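Local structure of nitronate monooxygenase family protein (Pseudomonas aeruginosa, 4QIT) at residues R157-A162 against A176-A181; E167-E172 against A212-L217. The protein uses FMN and molecular oxygen to carry out the oxidative denitrification of alkyl nitronates, with propionate 3-nitronate as its best and presumed physiological substrate. The protein carries 1 engineered substitution. One frame throughout, in Å; residues are numbered along the deposited sequence.

Interaction 1 (R157-A162 against A176-A181); sequences RVLVCA and ADAVVA
L159 to A162 pair in parallel with A178 to A181 as neighbouring strands of the TIM barrel, the two ends of a beta-alpha-beta unit whose helix is 165-173. The ladder runs from V160 N to A178 O, from V180 N to V160 O (2.9 Å, with N-H...O at 167°) and from A162 N to V180 O.

L159, C161, A178 and V180 share one face of the sheet. There L159, its CG turned away from its carbonyl carbon (chi1 -52°), sets CD2 against A178 CB at 3.6 Å and CD1 against V180 CG2 at 3.9 Å, so each branch meets a different residue of the next strand. On the other face, which helix 165-173 covers, V179 CG2 stands anti to its backbone N and reaches A162 CB at 3.7 Å, while A176 CB lies against V160 CG2.

Just before the strand pairing begins, D177 bonds to V158 with both its N and its carboxylate. Q152 gives D177 OD2 a further partner, and a water that accepts from R157 NH1 probably donates to that oxygen; R157 NE is hydrogen-bonded to L14 O. V158 N meets OD2 at 2.8 Å, on the anti side and 17° out of the carboxylate plane.

Interaction 2 (E167-E172 against A212-L217); sequences EAALVE and AARGSL
A polar side-chain clasp with a small apolar patch beside it joins helix 165-173, through A168, A169, V171 and E172, to R214, S216 and L217 in the loop between helix 204-212 and strand 219-222. It lies toward the outside of the barrel; its centre is about 20 Å from the centre of the chain, and V171 and A168 are the buried residues among those that touch.

E172 carries the polar half. Its chain is extended beyond CG, which brings the carboxylate out from the helix to the loop, where OE1 has two partners. S216 OG donates to E172 OE1 at 2.6 Å, approaching from above the carboxylate plane, 53° out of it. R214 NH1 forms a salt bridge with the same OE1 at 3.2 Å; as a hydrogen bond it is weak, with an angle of only 125° at the hydrogen. OE2 is equally near NH1, and the carboxylate and guanidinium planes are 25° apart. The positive charge would probably stabilise the ionised carboxylate.

The R214 chain, extended from CG to NE, also carries its guanidinium along to the preceding helical turn. A169 CA lies at the edge of that group, near its plane, and A169 CB is 3.6 Å from R214 NH2.

Nearer the helix along the same glutamate chain, L217 makes the apolar half. Its CD1 meets V171 CG1 at 3.8 Å and also touches E172 CG, so the aliphatic root of the glutamate packs on L217 while its carboxylate serves S216 and R214.

The loop leads into strand 219-222, the neighbour of strand 178-182 in the parallel sheet, so the contact joins the outer layers of consecutive beta-alpha units of the TIM barrel.

Overall arrangement
The two interactions are successive layers of one side of the barrel, their centres 9 Å apart. Helix 165-173 connects the paired strands of interaction 1 and supplies one half of interaction 2. V171 joins the layers: its CG2 lies 3.6 Å from V160 CG1 and its CG1 3.6 Å from A176 CB. The 212-217 loop makes its own link, with L217 CD2 3.4 Å from A176 O. The flavin lies nearer the inner layer: the side chain of C161 is about 6 Å from FMN and about 10 Å from nitroethane, whereas that of V171 is about 12 Å from FMN.

Interaction 1 (R157-A162 against A176-A181)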
loop_
_atom_site.group_PDB
_atom_site.type_symbol
_atom_site.label_atom_id
_atom_site.label_comp_id
_atom_site.label_asym_id
_atom_site.label_seq_id
_atom_site.Cartn_x
_atom_site.Cartn_y
_atom_site.Cartn_z
ATOM N N ARG A 157 -19.473 19.245 -12.035
ATOM C CA ARG A 157 -19.286 18.249 -10.981
ATOM C C ARG A 157 -17.884 18.399 -10.397
ATOM O O ARG A 157 -16.923 18.544 -11.147
ATOM C CB ARG A 157 -19.454 16.828 -11.524
ATOM C CG ARG A 157 -20.771 16.576 -12.240
ATOM C CD ARG A 157 -21.958 16.833 -11.342
ATOM N NE ARG A 157 -23.192 16.369 -11.966
ATOM C CZ ARG A 157 -24.408 16.757 -11.596
ATOM N NH1 ARG A 157 -24.557 17.633 -10.611
ATOM N NH2 ARG A 157 -25.475 16.272 -12.217
ATOM N N VAL A 158 -17.771 18.363 -9.071
ATOM C CA VAL A 158 -16.485 18.607 -8.409
ATOM C C VAL A 158 -15.960 17.359 -7.705
ATOM O O VAL A 158 -16.647 16.766 -6.858
ATOM C CB VAL A 158 -16.575 19.758 -7.387
ATOM C CG1 VAL A 158 -15.247 19.921 -6.635
ATOM C CG2 VAL A 158 -16.964 21.067 -8.087
ATOM N N LEU A 159 -14.739 16.959 -8.063
ATOM C CA LEU A 159 -14.087 15.816 -7.425
ATOM C C LEU A 159 -12.875 16.307 -6.639
ATOM O O LEU A 159 -12.206 17.256 -7.056
ATOM C CB LEU A 159 -13.597 14.807 -8.464
ATOM C CG LEU A 159 -14.529 14.265 -9.552
ATOM C CD1 LEU A 159 -14.032 12.900 -10.012
ATOM C CD2 LEU A 159 -15.970 14.182 -9.111
ATOM N N VAL A 160 -12.578 15.651 -5.519
ATOM C CA VAL A 160 -11.348 15.933 -4.783
ATOM C C VAL A 160 -10.683 14.627 -4.373
ATOM O O VAL A 160 -11.353 13.692 -3.934
ATOM C CB VAL A 160 -11.605 16.799 -3.515
ATOM C CG1 VAL A 160 -10.282 17.172 -2.843
ATOM C CG2 VAL A 160 -12.376 18.065 -3.851
ATOM N N CYS A 161 -9.366 14.556 -4.527
ATOM C CA CYS A 161 -8.610 13.387 -4.109
ATOM C C CYS A 161 -8.380 13.368 -2.595
ATOM O O CYS A 161 -8.106 14.415 -1.979
ATOM C CB CYS A 161 -7.266 13.392 -4.828
ATOM S SG CYS A 161 -6.201 12.029 -4.398
ATOM N N ALA A 162 -8.502 12.190 -1.993
ATOM C CA ALA A 162 -8.167 12.007 -0.578
ATOM C C ALA A 162 -7.397 10.708 -0.404
ATOM O O ALA A 162 -7.623 9.751 -1.158
ATOM C CB ALA A 162 -9.423 11.986 0.271
ATOM N N ALA A 176 -18.015 18.480 -2.102
ATOM C CA ALA A 176 -17.716 17.852 -3.392
ATOM C C ALA A 176 -18.753 16.804 -3.796
ATOM O O ALA A 176 -19.442 16.232 -2.942
ATOM C CB ALA A 176 -16.315 17.231 -3.369
ATOM N N ASP A 177 -18.845 16.547 -5.097
ATOM C CA ASP A 177 -19.739 15.523 -5.625
ATOM C C ASP A 177 -19.187 14.101 -5.489
ATOM O O ASP A 177 -19.951 13.143 -5.462
ATOM C CB ASP A 177 -20.044 15.810 -7.092
ATOM C CG ASP A 177 -20.780 17.124 -7.288
ATOM O OD1 ASP A 177 -22.004 17.149 -7.047
ATOM O OD2 ASP A 177 -20.148 18.128 -7.680
ATOM N N ALA A 178 -17.863 13.971 -5.436
ATOM C CA ALA A 178 -17.240 12.660 -5.299
ATOM C C ALA A 178 -15.828 12.776 -4.745
ATOM O O ALA A 178 -15.185 13.813 -4.884
ATOM C CB ALA A 178 -17.230 11.921 -6.638
ATOM N N VAL A 179 -15.371 11.695 -4.117
ATOM C CA VAL A 179 -14.015 11.624 -3.588
ATOM C C VAL A 179 -13.226 10.622 -4.426
ATOM O O VAL A 179 -13.715 9.530 -4.743
ATOM C CB VAL A 179 -14.000 11.251 -2.077
ATOM C CG1 VAL A 179 -14.616 9.865 -1.830
ATOM C CG2 VAL A 179 -12.576 11.313 -1.521
ATOM N N VAL A 180 -12.025 11.026 -4.824
ATOM C CA VAL A 180 -11.110 10.114 -5.508
ATOM C C VAL A 180 -10.183 9.536 -4.452
ATOM O O VAL A 180 -9.326 10.234 -3.898
ATOM C CB VAL A 180 -10.299 10.823 -6.592
ATOM C CG1 VAL A 180 -9.346 9.840 -7.261
ATOM C CG2 VAL A 180 -11.228 11.466 -7.634
ATOM N N ALA A 181 -10.381 8.262 -4.154
ATOM C CA ALA A 181 -9.632 7.581 -3.113
ATOM C C ALA A 181 -8.316 7.106 -3.695
ATOM O O ALA A 181 -8.288 6.119 -4.434
ATOM C CB ALA A 181 -10.428 6.410 -2.603
HETATM O O HOH W 1 -22.645 19.480 -9.209
#

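Interaction 2 (E167-E172 against A212-L217)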
loop_
_atom_site.group_PDB
_atom_site.type_symbol
_atom_site.label_atom_id
_atom_site.label_comp_id
_atom_site.label_asym_id
_atom_site.label_seq_id
_atom_site.Cartn_x
_atom_site.Cartn_y
_atom_site.Cartn_z
ATOM N N GLU A 167 -9.057 12.808 5.426
ATOM C CA GLU A 167 -9.081 13.693 4.270
ATOM C C GLU A 167 -10.420 13.600 3.541
ATOM O O GLU A 167 -10.931 14.606 3.047
ATOM C CB GLU A 167 -7.890 13.410 3.343
ATOM C CG GLU A 167 -6.568 13.897 3.949
ATOM C CD GLU A 167 -5.341 13.416 3.197
ATOM O OE1 GLU A 167 -5.491 12.635 2.226
ATOM O OE2 GLU A 167 -4.217 13.808 3.585
ATOM N N ALA A 168 -10.996 12.403 3.496
ATOM C CA ALA A 168 -12.302 12.217 2.870
ATOM C C ALA A 168 -13.386 13.015 3.603
ATOM O O ALA A 168 -14.298 13.541 2.969
ATOM C CB ALA A 168 -12.663 10.747 2.820
ATOM N N ALA A 169 -13.272 13.116 4.928
ATOM C CA ALA A 169 -14.219 13.914 5.711
ATOM C C ALA A 169 -14.150 15.390 5.323
ATOM O O ALA A 169 -15.170 16.088 5.290
ATOM C CB ALA A 169 -13.964 13.736 7.198
ATOM N N LEU A 170 -12.944 15.864 5.029
ATOM C CA LEU A 170 -12.755 17.247 4.603
ATOM C C LEU A 170 -13.325 17.464 3.201
ATOM O O LEU A 170 -13.866 18.531 2.897
ATOM C CB LEU A 170 -11.271 17.638 4.667
ATOM C CG LEU A 170 -10.632 17.593 6.058
ATOM C CD1 LEU A 170 -9.127 17.866 6.016
ATOM C CD2 LEU A 170 -11.325 18.590 6.979
ATOM N N VAL A 171 -13.218 16.449 2.346
ATOM C CA VAL A 171 -13.807 16.537 1.018
ATOM C C VAL A 171 -15.323 16.632 1.127
ATOM O O VAL A 171 -15.961 17.409 0.404
ATOM C CB VAL A 171 -13.390 15.333 0.152
ATOM C CG1 VAL A 171 -14.201 15.272 -1.148
ATOM C CG2 VAL A 171 -11.913 15.424 -0.144
ATOM N N GLU A 172 -15.891 15.849 2.040
ATOM C CA GLU A 172 -17.327 15.881 2.282
ATOM C C GLU A 172 -17.745 17.258 2.772
ATOM O O GLU A 172 -18.733 17.813 2.293
ATOM C CB GLU A 172 -17.738 14.811 3.299
ATOM C CG GLU A 172 -17.607 13.391 2.787
ATOM C CD GLU A 172 -17.758 12.354 3.885
ATOM O OE1 GLU A 172 -17.623 11.148 3.582
ATOM O OE2 GLU A 172 -18.006 12.742 5.051
ATOM N N ALA A 212 -16.009 3.642 1.132
ATOM C CA ALA A 212 -17.317 3.174 0.670
ATOM C C ALA A 212 -18.195 2.790 1.859
ATOM O O ALA A 212 -19.403 3.044 1.862
ATOM C CB ALA A 212 -17.167 1.995 -0.288
ATOM N N ALA A 213 -17.588 2.189 2.876
ATOM C CA ALA A 213 -18.319 1.814 4.082
ATOM C C ALA A 213 -18.908 3.034 4.796
ATOM O O ALA A 213 -19.752 2.887 5.682
ATOM C CB ALA A 213 -17.419 1.033 5.020
ATOM N N ARG A 214 -18.467 4.230 4.404
ATOM C CA ARG A 214 -18.972 5.481 4.971
ATOM C C ARG A 214 -20.325 5.898 4.382
ATOM O O ARG A 214 -21.006 6.768 4.934
ATOM C CB ARG A 214 -17.947 6.600 4.784
ATOM C CG ARG A 214 -17.383 7.116 6.090
ATOM C CD ARG A 214 -16.145 7.969 5.877
ATOM N NE ARG A 214 -15.777 8.678 7.101
ATOM C CZ ARG A 214 -15.579 9.989 7.168
ATOM N NH1 ARG A 214 -15.691 10.729 6.075
ATOM N NH2 ARG A 214 -15.258 10.559 8.323
ATOM N N GLY A 215 -20.700 5.285 3.261
ATOM C CA GLY A 215 -22.015 5.473 2.664
ATOM C C GLY A 215 -22.397 6.908 2.342
ATOM O O GLY A 215 -23.585 7.239 2.277
ATOM N N SER A 216 -21.397 7.761 2.149
ATOM C CA SER A 216 -21.639 9.166 1.843
ATOM C C SER A 216 -21.385 9.464 0.371
ATOM O O SER A 216 -22.242 9.207 -0.480
ATOM C CB SER A 216 -20.766 10.058 2.719
ATOM O OG SER A 216 -19.460 9.522 2.829
ATOM N N LEU A 217 -20.203 9.999 0.074
ATOM C CA LEU A 217 -19.849 10.351 -1.296
ATOM C C LEU A 217 -19.538 9.132 -2.146
ATOM O O LEU A 217 -18.977 8.147 -1.648
ATOM C CB LEU A 217 -18.636 11.285 -1.327
ATOM C CG LEU A 217 -18.845 12.696 -0.789
ATOM C CD1 LEU A 217 -17.624 13.557 -1.058
ATOM C CD2 LEU A 217 -20.073 13.313 -1.411
#